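Local atomic coordinates of glucose import ATP-binding protein GlcV (Sulfolobus solfataricus, PDB entry 1OXX), a protein that hydrolyses ATP as the energy-coupling subunit of an ABC transporter that brings glucose into the cell. Residues K83-L93 with R153-L164. The protein carries 1 engineered substitution. Residues are numbered along the deposited sequence; the frame is centred on the assembly and turned at random. Where two conformers were deposited one is given.
Sequences KIGMVFQTWAL and RALVKDPSLLLL
The guanidinium of Arg153 lies flat on the indole of Trp91, planes within a few degrees of parallel and Arg153 CZ 3.6 Å from the centroid of the six-membered ring, a cation-pi stack. Leu93 CD2 covers the opposite face of the guanidinium. Around the guanidinium edge, in its plane, Arg153 NH2 hydrogen-bonds to Trp91 O and Arg153 NH1 to Ala92 O, each at 3.0 Å; both donors come in from above the carbonyl planes, the NH1 bond being the straighter. A water that accepts from Arg153 NE bridges it to Met86 O. Arginine suits the place because its flat cation can stack and use all three nitrogens at once; a bend at chi3 (58°) turns the group out of line with its extended CB-CG-CD stem and onto the ring. With an alanine in place of Trp91, the guanidinium would probably lose the surface it lies on and be freer to turn away from the two carbonyls.

Beyond this loop, strand 84-88 runs parallel to strand 161-164 at the outer edge of the central sheet of the P-loop ATPase fold. Leu163 N donates to Gly85 O (2.8 Å), and Gly85 N donates to Leu161 O. Glycine fits because a CB would collide with Ala154 O, which sits 3.1 Å from Gly85 CA. Ile84 CG2, anti to the backbone N, meets Leu163 CD1 tightly at 3.3 Å on the face covered by helix 41-52; on the other face Val87 CG2 rests 3.9 Å from Ala154 CB, and small Ala154 lets its helix approach.

The charge of Arg153 is probably stabilised by the indole face and the partly negative carbonyl oxygens, linking helix 143-155 to the turn from Phe88 to Trp91, with Gln89, which probably binds ATP, and to Ala92 after it.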
loop_
_atom_site.group_PDB
_atom_site.type_symbol
_atom_site.label_atom_id
_atom_site.label_comp_id
_atom_site.label_asym_id
_atom_site.label_seq_id
_atom_site.Cartn_x
_atom_site.Cartn_y
_atom_site.Cartn_z
ATOM N N LYS A 83 -4.074 -23.440 2.756
ATOM C CA LYS A 83 -4.006 -23.206 1.315
ATOM C C LYS A 83 -3.542 -21.792 0.967
ATOM O O LYS A 83 -4.151 -21.097 0.157
ATOM C CB LYS A 83 -5.310 -23.572 0.605
ATOM C CG LYS A 83 -5.687 -25.048 0.777
ATOM C CD LYS A 83 -6.422 -25.601 -0.433
ATOM C CE LYS A 83 -5.447 -26.177 -1.451
ATOM N NZ LYS A 83 -6.084 -27.208 -2.315
ATOM N N ILE A 84 -2.439 -21.414 1.585
ATOM C CA ILE A 84 -1.837 -20.099 1.432
ATOM C C ILE A 84 -0.491 -20.168 0.734
ATOM O O ILE A 84 0.252 -21.153 0.888
ATOM C CB ILE A 84 -1.639 -19.437 2.786
ATOM C CG1 ILE A 84 -2.981 -19.258 3.478
ATOM C CG2 ILE A 84 -0.984 -18.081 2.631
ATOM C CD1 ILE A 84 -2.864 -18.699 4.881
ATOM N N GLY A 85 -0.227 -19.165 -0.075
ATOM C CA GLY A 85 1.079 -18.940 -0.665
ATOM C C GLY A 85 1.576 -17.611 -0.136
ATOM O O GLY A 85 0.826 -16.632 -0.137
ATOM N N MET A 86 2.818 -17.578 0.328
ATOM C CA MET A 86 3.380 -16.379 0.940
ATOM C C MET A 86 4.565 -15.830 0.151
ATOM O O MET A 86 5.498 -16.575 -0.155
ATOM C CB MET A 86 3.846 -16.694 2.364
ATOM C CG MET A 86 2.721 -17.002 3.335
ATOM S SD MET A 86 3.299 -17.633 4.924
ATOM C CE MET A 86 3.809 -19.276 4.450
ATOM N N VAL A 87 4.528 -14.536 -0.146
ATOM C CA VAL A 87 5.649 -13.823 -0.757
ATOM C C VAL A 87 5.920 -12.705 0.219
ATOM O O VAL A 87 5.232 -11.685 0.195
ATOM C CB VAL A 87 5.315 -13.221 -2.100
ATOM C CG1 VAL A 87 6.516 -12.462 -2.627
ATOM C CG2 VAL A 87 4.894 -14.312 -3.072
ATOM N N PHE A 88 6.894 -12.917 1.084
ATOM C CA PHE A 88 7.179 -11.985 2.168
ATOM C C PHE A 88 8.609 -11.532 2.021
ATOM O O PHE A 88 9.508 -12.355 1.875
ATOM C CB PHE A 88 7.044 -12.663 3.533
ATOM C CG PHE A 88 5.636 -13.027 3.945
ATOM C CD1 PHE A 88 4.528 -12.631 3.223
ATOM C CD2 PHE A 88 5.438 -13.779 5.095
ATOM C CE1 PHE A 88 3.262 -12.966 3.643
ATOM C CE2 PHE A 88 4.169 -14.117 5.513
ATOM C CZ PHE A 88 3.085 -13.704 4.793
ATOM N N GLN A 89 8.832 -10.233 2.117
ATOM C CA GLN A 89 10.183 -9.703 1.995
ATOM C C GLN A 89 11.120 -10.414 2.976
ATOM O O GLN A 89 12.286 -10.666 2.660
ATOM C CB GLN A 89 10.193 -8.192 2.228
ATOM C CG GLN A 89 11.581 -7.577 2.045
ATOM C CD GLN A 89 11.578 -6.059 2.043
ATOM O OE1 GLN A 89 12.185 -5.436 1.169
ATOM N NE2 GLN A 89 10.907 -5.459 3.023
ATOM N N THR A 90 10.595 -10.767 4.147
ATOM C CA THR A 90 11.378 -11.421 5.194
ATOM C C THR A 90 11.528 -12.933 5.035
ATOM O O THR A 90 12.204 -13.568 5.850
ATOM C CB THR A 90 10.748 -11.145 6.567
ATOM O OG1 THR A 90 9.369 -11.526 6.549
ATOM C CG2 THR A 90 10.718 -9.649 6.860
ATOM N N TRP A 91 10.875 -13.514 4.029
ATOM C CA TRP A 91 11.022 -14.948 3.760
ATOM C C TRP A 91 11.895 -15.123 2.524
ATOM O O TRP A 91 11.403 -15.166 1.404
ATOM C CB TRP A 91 9.673 -15.627 3.523
ATOM C CG TRP A 91 9.784 -17.120 3.395
ATOM C CD1 TRP A 91 10.783 -17.909 3.892
ATOM C CD2 TRP A 91 8.868 -18.000 2.740
ATOM N NE1 TRP A 91 10.537 -19.228 3.600
ATOM C CE2 TRP A 91 9.369 -19.315 2.886
ATOM C CE3 TRP A 91 7.667 -17.818 2.042
ATOM C CZ2 TRP A 91 8.716 -20.433 2.361
ATOM C CZ3 TRP A 91 7.022 -18.924 1.524
ATOM C CH2 TRP A 91 7.545 -20.219 1.686
ATOM N N ALA A 92 13.196 -15.236 2.726
ATOM C CA ALA A 92 14.111 -15.296 1.597
ATOM C C ALA A 92 14.222 -16.691 0.994
ATOM O O ALA A 92 13.720 -17.672 1.523
ATOM C CB ALA A 92 15.476 -14.813 2.027
ATOM N N LEU A 93 14.884 -16.760 -0.147
ATOM C CA LEU A 93 15.178 -18.057 -0.728
ATOM C C LEU A 93 16.311 -18.694 0.076
ATOM O O LEU A 93 17.123 -17.992 0.675
ATOM C CB LEU A 93 15.601 -17.905 -2.191
ATOM C CG LEU A 93 14.579 -17.270 -3.129
ATOM C CD1 LEU A 93 15.180 -17.076 -4.512
ATOM C CD2 LEU A 93 13.343 -18.145 -3.197
ATOM N N ARG A 153 7.667 -20.661 -5.555
ATOM C CA ARG A 153 7.615 -21.354 -4.263
ATOM C C ARG A 153 6.250 -21.164 -3.589
ATOM O O ARG A 153 5.675 -22.102 -3.034
ATOM C CB ARG A 153 8.738 -20.855 -3.358
ATOM C CG ARG A 153 8.771 -21.530 -2.035
ATOM C CD ARG A 153 9.889 -21.061 -1.137
ATOM N NE ARG A 153 9.837 -19.635 -0.896
ATOM C CZ ARG A 153 10.769 -18.960 -0.246
ATOM N NH1 ARG A 153 11.852 -19.589 0.200
ATOM N NH2 ARG A 153 10.646 -17.653 -0.083
ATOM N N ALA A 154 5.733 -19.942 -3.633
ATOM C CA ALA A 154 4.424 -19.633 -3.046
ATOM C C ALA A 154 3.260 -20.312 -3.743
ATOM O O ALA A 154 2.229 -20.543 -3.109
ATOM C CB ALA A 154 4.203 -18.159 -3.060
ATOM N N LEU A 155 3.410 -20.629 -5.029
ATOM C CA LEU A 155 2.319 -21.152 -5.862
ATOM C C LEU A 155 2.354 -22.656 -6.088
ATOM O O LEU A 155 1.434 -23.247 -6.648
ATOM C CB LEU A 155 2.369 -20.465 -7.223
ATOM C CG LEU A 155 2.154 -18.960 -7.191
ATOM C CD1 LEU A 155 2.351 -18.402 -8.588
ATOM C CD2 LEU A 155 0.788 -18.626 -6.672
ATOM N N VAL A 156 3.429 -23.277 -5.641
ATOM C CA VAL A 156 3.671 -24.676 -5.987
ATOM C C VAL A 156 2.633 -25.675 -5.466
ATOM O O VAL A 156 2.424 -26.715 -6.077
ATOM C CB VAL A 156 5.122 -25.101 -5.608
ATOM C CG1 VAL A 156 5.252 -25.402 -4.148
ATOM C CG2 VAL A 156 5.532 -26.271 -6.449
ATOM N N LYS A 157 1.992 -25.357 -4.349
ATOM C CA LYS A 157 0.932 -26.218 -3.782
ATOM C C LYS A 157 -0.488 -25.783 -4.165
ATOM O O LYS A 157 -1.460 -26.175 -3.523
ATOM C CB LYS A 157 1.003 -26.254 -2.253
ATOM C CG LYS A 157 2.253 -26.903 -1.655
ATOM C CD LYS A 157 2.122 -27.094 -0.150
ATOM C CE LYS A 157 2.133 -25.773 0.603
ATOM N NZ LYS A 157 1.993 -25.966 2.082
ATOM N N ASP A 158 -0.617 -24.980 -5.204
ATOM C CA ASP A 158 -1.924 -24.452 -5.609
ATOM C C ASP A 158 -2.786 -23.909 -4.461
ATOM O O ASP A 158 -3.772 -24.478 -4.016
ATOM C CB ASP A 158 -2.737 -25.461 -6.401
ATOM C CG ASP A 158 -3.691 -24.777 -7.368
ATOM O OD1 ASP A 158 -3.204 -23.951 -8.186
ATOM O OD2 ASP A 158 -4.928 -24.975 -7.371
ATOM N N PRO A 159 -2.416 -22.746 -4.028
ATOM C CA PRO A 159 -3.130 -22.083 -2.947
ATOM C C PRO A 159 -4.440 -21.444 -3.374
ATOM O O PRO A 159 -4.703 -21.255 -4.560
ATOM C CB PRO A 159 -2.174 -20.967 -2.552
ATOM C CG PRO A 159 -1.323 -20.718 -3.699
ATOM C CD PRO A 159 -1.331 -21.927 -4.574
ATOM N N SER A 160 -5.251 -21.115 -2.381
ATOM C CA SER A 160 -6.494 -20.380 -2.565
ATOM C C SER A 160 -6.320 -18.907 -2.223
ATOM O O SER A 160 -7.121 -18.093 -2.636
ATOM C CB SER A 160 -7.574 -20.952 -1.652
ATOM O OG SER A 160 -7.948 -22.267 -2.049
ATOM N N LEU A 161 -5.254 -18.592 -1.495
ATOM C CA LEU A 161 -4.973 -17.258 -0.993
ATOM C C LEU A 161 -3.495 -16.959 -1.182
ATOM O O LEU A 161 -2.638 -17.756 -0.809
ATOM C CB LEU A 161 -5.318 -17.200 0.490
ATOM C CG LEU A 161 -4.954 -15.939 1.269
ATOM C CD1 LEU A 161 -5.675 -14.711 0.684
ATOM C CD2 LEU A 161 -5.282 -16.122 2.757
ATOM N N LEU A 162 -3.206 -15.821 -1.789
ATOM C CA LEU A 162 -1.838 -15.372 -1.971
ATOM C C LEU A 162 -1.638 -14.154 -1.072
ATOM O O LEU A 162 -2.371 -13.186 -1.184
ATOM C CB LEU A 162 -1.591 -14.992 -3.422
ATOM C CG LEU A 162 -0.165 -14.548 -3.773
ATOM C CD1 LEU A 162 0.851 -15.646 -3.456
ATOM C CD2 LEU A 162 -0.098 -14.146 -5.256
ATOM N N LEU A 163 -0.643 -14.229 -0.201
ATOM C CA LEU A 163 -0.343 -13.182 0.774
ATOM C C LEU A 163 0.990 -12.535 0.411
ATOM O O LEU A 163 1.994 -13.222 0.301
ATOM C CB LEU A 163 -0.223 -13.773 2.168
ATOM C CG LEU A 163 -1.418 -14.540 2.705
ATOM C CD1 LEU A 163 -1.180 -15.116 4.120
ATOM C CD2 LEU A 163 -2.631 -13.620 2.737
ATOM N N LEU A 164 0.987 -11.217 0.270
ATOM C CA LEU A 164 2.163 -10.450 -0.123
ATOM C C LEU A 164 2.437 -9.385 0.931
ATOM O O LEU A 164 1.575 -8.578 1.251
ATOM C CB LEU A 164 1.928 -9.772 -1.464
ATOM C CG LEU A 164 1.502 -10.653 -2.638
ATOM C CD1 LEU A 164 1.131 -9.781 -3.840
ATOM C CD2 LEU A 164 2.573 -11.668 -3.009
HETATM O O HOH W 1 7.822 -17.427 -1.460
#